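Local structure of MsStt7d protein (Micromonas, 4IX3) at residues 81-93 and 103-115. The protein binds magnesium and ADP and probably phosphorylates proteins using ATP, this chain being the catalytic kinase domain of a homolog of the state transition kinase Stt7. Sequence-based numbering, arbitrary orientation.
Sequences CARFMGCIELGAK and LTEGLWLMWANEG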
# COMPACT_ATOMS: atom_id res chain seq x y z
N CYS B 81 6.11 -11.11 -19.45
CA CYS B 81 6.00 -10.99 -18.00
C CYS B 81 6.21 -12.33 -17.32
O CYS B 81 6.17 -13.38 -18.00
CB CYS B 81 4.60 -10.47 -17.69
SG CYS B 81 4.19 -8.86 -18.36
N ALA B 82 6.39 -12.36 -16.00
CA ALA B 82 6.44 -13.62 -15.28
C ALA B 82 5.26 -14.53 -15.66
O ALA B 82 4.09 -14.08 -15.76
CB ALA B 82 6.41 -13.40 -13.79
N ARG B 83 5.57 -15.82 -15.86
CA ARG B 83 4.54 -16.75 -16.34
C ARG B 83 3.42 -16.91 -15.31
O ARG B 83 3.67 -17.20 -14.15
CB ARG B 83 5.20 -18.10 -16.60
CG ARG B 83 4.21 -19.21 -17.00
CD ARG B 83 4.92 -20.46 -17.55
NE ARG B 83 5.98 -20.97 -16.66
CZ ARG B 83 5.82 -21.94 -15.75
NH1 ARG B 83 4.63 -22.52 -15.60
NH2 ARG B 83 6.88 -22.35 -15.05
N PHE B 84 2.20 -16.71 -15.79
CA PHE B 84 1.01 -16.72 -14.93
C PHE B 84 0.49 -18.14 -14.84
O PHE B 84 0.12 -18.76 -15.85
CB PHE B 84 -0.05 -15.79 -15.51
CG PHE B 84 -1.33 -15.73 -14.72
CD1 PHE B 84 -1.30 -15.42 -13.35
CD2 PHE B 84 -2.55 -15.94 -15.34
CE1 PHE B 84 -2.51 -15.35 -12.63
CE2 PHE B 84 -3.74 -15.77 -14.64
CZ PHE B 84 -3.71 -15.51 -13.28
N MET B 85 0.31 -18.63 -13.62
CA MET B 85 -0.11 -20.03 -13.41
C MET B 85 -1.55 -20.13 -12.93
O MET B 85 -2.06 -21.25 -12.84
CB MET B 85 0.83 -20.69 -12.40
CG MET B 85 2.27 -20.76 -12.93
SD MET B 85 3.48 -21.43 -11.76
CE MET B 85 3.14 -23.19 -11.78
N GLY B 86 -2.27 -19.02 -12.80
CA GLY B 86 -3.69 -19.05 -12.47
C GLY B 86 -4.01 -18.56 -11.08
O GLY B 86 -3.25 -17.79 -10.49
N CYS B 87 -5.18 -18.95 -10.60
CA CYS B 87 -5.66 -18.50 -9.31
C CYS B 87 -5.94 -19.67 -8.39
O CYS B 87 -6.06 -20.80 -8.87
CB CYS B 87 -6.90 -17.61 -9.47
SG CYS B 87 -8.39 -18.52 -9.91
N ILE B 88 -6.11 -19.38 -7.10
CA ILE B 88 -6.59 -20.37 -6.12
C ILE B 88 -7.41 -19.60 -5.11
O ILE B 88 -6.86 -18.73 -4.44
CB ILE B 88 -5.43 -21.10 -5.37
CG1 ILE B 88 -4.26 -21.41 -6.30
CG2 ILE B 88 -6.00 -22.36 -4.68
CD1 ILE B 88 -3.15 -20.37 -6.30
N GLU B 89 -8.69 -19.89 -4.95
CA GLU B 89 -9.51 -19.24 -3.94
C GLU B 89 -9.83 -20.20 -2.81
O GLU B 89 -10.31 -21.25 -3.07
CB GLU B 89 -10.75 -18.67 -4.58
CG GLU B 89 -11.51 -17.72 -3.65
CD GLU B 89 -12.65 -17.01 -4.33
OE1 GLU B 89 -13.23 -17.53 -5.28
OE2 GLU B 89 -12.95 -15.90 -3.91
N LEU B 90 -9.52 -19.82 -1.57
CA LEU B 90 -9.76 -20.69 -0.43
C LEU B 90 -10.87 -20.14 0.46
O LEU B 90 -10.92 -18.93 0.71
CB LEU B 90 -8.48 -20.87 0.38
CG LEU B 90 -7.57 -22.03 -0.04
CD1 LEU B 90 -6.26 -21.50 -0.62
CD2 LEU B 90 -7.30 -22.95 1.14
N GLY B 91 -11.75 -21.02 0.93
CA GLY B 91 -12.86 -20.58 1.78
C GLY B 91 -12.40 -20.47 3.22
O GLY B 91 -11.21 -20.52 3.55
N ALA B 92 -13.39 -20.28 4.09
CA ALA B 92 -13.10 -20.03 5.52
C ALA B 92 -12.61 -21.31 6.25
O ALA B 92 -11.51 -21.34 6.82
CB ALA B 92 -14.34 -19.45 6.22
N LYS B 93 -13.37 -22.40 6.19
CA LYS B 93 -12.98 -23.60 6.97
C LYS B 93 -11.75 -24.29 6.37
O LYS B 93 -10.94 -24.87 7.11
CB LYS B 93 -14.14 -24.59 7.10
CG LYS B 93 -15.24 -24.14 8.05
CD LYS B 93 -16.21 -25.25 8.47
CE LYS B 93 -15.49 -26.24 9.35
NZ LYS B 93 -15.49 -25.75 10.77
N LEU B 103 -2.25 -21.68 2.44
CA LEU B 103 -2.95 -20.49 1.92
C LEU B 103 -4.14 -20.09 2.78
O LEU B 103 -4.98 -20.94 3.13
CB LEU B 103 -3.42 -20.73 0.48
CG LEU B 103 -2.29 -20.95 -0.51
CD1 LEU B 103 -2.94 -21.38 -1.82
CD2 LEU B 103 -1.39 -19.73 -0.67
N THR B 104 -4.29 -18.79 3.05
CA THR B 104 -5.39 -18.28 3.88
C THR B 104 -6.67 -18.04 3.06
O THR B 104 -6.64 -17.94 1.80
CB THR B 104 -4.96 -16.98 4.56
OG1 THR B 104 -4.46 -16.11 3.55
CG2 THR B 104 -3.85 -17.23 5.57
N GLU B 105 -7.79 -17.94 3.75
CA GLU B 105 -9.08 -17.64 3.10
C GLU B 105 -8.95 -16.45 2.13
O GLU B 105 -8.42 -15.39 2.49
CB GLU B 105 -10.10 -17.35 4.24
CG GLU B 105 -11.50 -17.01 3.73
CD GLU B 105 -11.75 -15.55 3.34
OE1 GLU B 105 -11.26 -14.67 4.11
OE2 GLU B 105 -12.44 -15.27 2.32
N GLY B 106 -9.53 -16.59 0.94
CA GLY B 106 -9.62 -15.54 -0.07
C GLY B 106 -8.92 -15.94 -1.38
O GLY B 106 -8.43 -17.04 -1.54
N LEU B 107 -8.86 -14.99 -2.27
CA LEU B 107 -8.34 -15.21 -3.63
C LEU B 107 -6.82 -15.04 -3.63
O LEU B 107 -6.28 -14.05 -3.11
CB LEU B 107 -8.99 -14.19 -4.58
CG LEU B 107 -8.51 -14.30 -6.03
CD1 LEU B 107 -8.98 -15.62 -6.64
CD2 LEU B 107 -9.10 -13.11 -6.82
N TRP B 108 -6.15 -15.97 -4.28
CA TRP B 108 -4.71 -15.94 -4.54
C TRP B 108 -4.41 -15.99 -6.02
O TRP B 108 -5.11 -16.69 -6.78
CB TRP B 108 -4.00 -17.13 -3.91
CG TRP B 108 -4.03 -17.08 -2.41
CD1 TRP B 108 -5.03 -17.49 -1.54
CD2 TRP B 108 -2.96 -16.57 -1.60
NE1 TRP B 108 -4.62 -17.28 -0.24
CE2 TRP B 108 -3.35 -16.74 -0.21
CE3 TRP B 108 -1.69 -16.06 -1.88
CZ2 TRP B 108 -2.55 -16.31 0.82
CZ3 TRP B 108 -0.87 -15.66 -0.84
CH2 TRP B 108 -1.29 -15.76 0.49
N LEU B 109 -3.35 -15.29 -6.47
CA LEU B 109 -2.77 -15.47 -7.81
C LEU B 109 -1.43 -16.14 -7.66
O LEU B 109 -0.71 -15.95 -6.67
CB LEU B 109 -2.62 -14.10 -8.47
CG LEU B 109 -3.88 -13.27 -8.53
CD1 LEU B 109 -3.61 -11.99 -9.33
CD2 LEU B 109 -5.05 -14.06 -9.14
N MET B 110 -1.01 -16.88 -8.71
CA MET B 110 0.26 -17.59 -8.68
C MET B 110 1.00 -17.41 -10.01
O MET B 110 0.39 -17.45 -11.08
CB MET B 110 0.02 -19.08 -8.41
CG MET B 110 1.30 -19.88 -8.14
SD MET B 110 0.98 -21.53 -7.50
CE MET B 110 0.50 -22.38 -9.00
N TRP B 111 2.31 -17.19 -9.87
CA TRP B 111 3.22 -17.12 -11.02
C TRP B 111 4.40 -18.03 -10.80
O TRP B 111 4.79 -18.31 -9.66
CB TRP B 111 3.76 -15.70 -11.21
CG TRP B 111 2.71 -14.68 -11.47
CD1 TRP B 111 2.29 -14.13 -12.65
CD2 TRP B 111 1.95 -13.97 -10.43
NE1 TRP B 111 1.35 -13.14 -12.43
CE2 TRP B 111 1.08 -13.04 -11.11
CE3 TRP B 111 1.92 -14.05 -9.03
CZ2 TRP B 111 0.29 -12.15 -10.39
CZ3 TRP B 111 1.15 -13.13 -8.34
CH2 TRP B 111 0.35 -12.21 -9.01
N ALA B 112 5.11 -18.36 -11.90
CA ALA B 112 6.43 -18.94 -11.74
C ALA B 112 7.35 -17.90 -11.09
O ALA B 112 7.25 -16.70 -11.39
CB ALA B 112 7.03 -19.27 -13.09
N ASN B 113 8.27 -18.38 -10.25
CA ASN B 113 9.36 -17.55 -9.74
C ASN B 113 10.42 -17.50 -10.86
O ASN B 113 11.11 -18.51 -11.12
CB ASN B 113 9.93 -18.15 -8.45
CG ASN B 113 11.00 -17.28 -7.85
OD1 ASN B 113 11.60 -16.46 -8.55
ND2 ASN B 113 11.25 -17.41 -6.55
N GLU B 114 10.52 -16.36 -11.54
CA GLU B 114 11.40 -16.23 -12.70
C GLU B 114 12.85 -16.00 -12.27
O GLU B 114 13.75 -16.01 -13.13
CB GLU B 114 10.92 -15.08 -13.58
CG GLU B 114 9.52 -15.34 -14.14
CD GLU B 114 9.47 -16.39 -15.24
OE1 GLU B 114 10.53 -16.70 -15.84
OE2 GLU B 114 8.34 -16.69 -15.65
N GLY B 115 13.11 -15.77 -10.99
CA GLY B 115 14.44 -15.54 -10.50
C GLY B 115 14.44 -14.81 -9.18
O GLY B 115 13.56 -14.01 -8.88
O HOH W 1 8.45 -19.24 -16.70
O HOH W 2 -13.26 -17.00 0.37
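Glu114 OE2 is gripped twice. The backbone N of Arg83 meets Glu114 OE2 from the anti side at 2.9 Å, with an almost straight N-H (170°). A water donates to Glu114 OE2 at 2.8 Å and accepts from Arg83 NE, so water joins carboxylate and guanidinium. Glu114 OE1 forms a salt bridge with Lys185. A glutamine here would probably weaken this junction, because the neutral amide could no longer form the salt bridge with Lys185. Ala112 CB lies over one face of the Arg83 guanidinium, 3.7 Å from NH2. Ala112 and Glu114 bind ADP in a crystal structure of this protein, so this end of the strand pair borders the nucleotide pocket, at the kinase hinge.

Further along, a classic beta bulge interrupts the pairing, with Met85 and Gly86 set against the single residue Met110. Met110 O takes the N-H of Met85 at 2.8 Å. With CG turned anti to the main-chain nitrogen (chi1 179°), the Phe84 ring lies over Gly86 N, and its CD1 sits over one face of the Trp111 indole, 3.6 Å from NE1. Trp111 NE1 is hydrogen-bonded to Asn70 OD1. Ile88 CD1 touches both Trp108 CB and Met110 CB, the latter at 4.0 Å. Trp108 NE1 bonds to Thr104 O in the indole plane, which fixes the ring's rotation.

Strands 84-90 and 106-112 run antiparallel in the N-lobe sheet. Helix 59-76 packs against the face bearing Phe84, Cys87, Leu109 and Trp111, while Ile21 of strand 21-23 touches Ile88 and Met110 on the other. Strand 45-52 pairs with the far edge of 106-112.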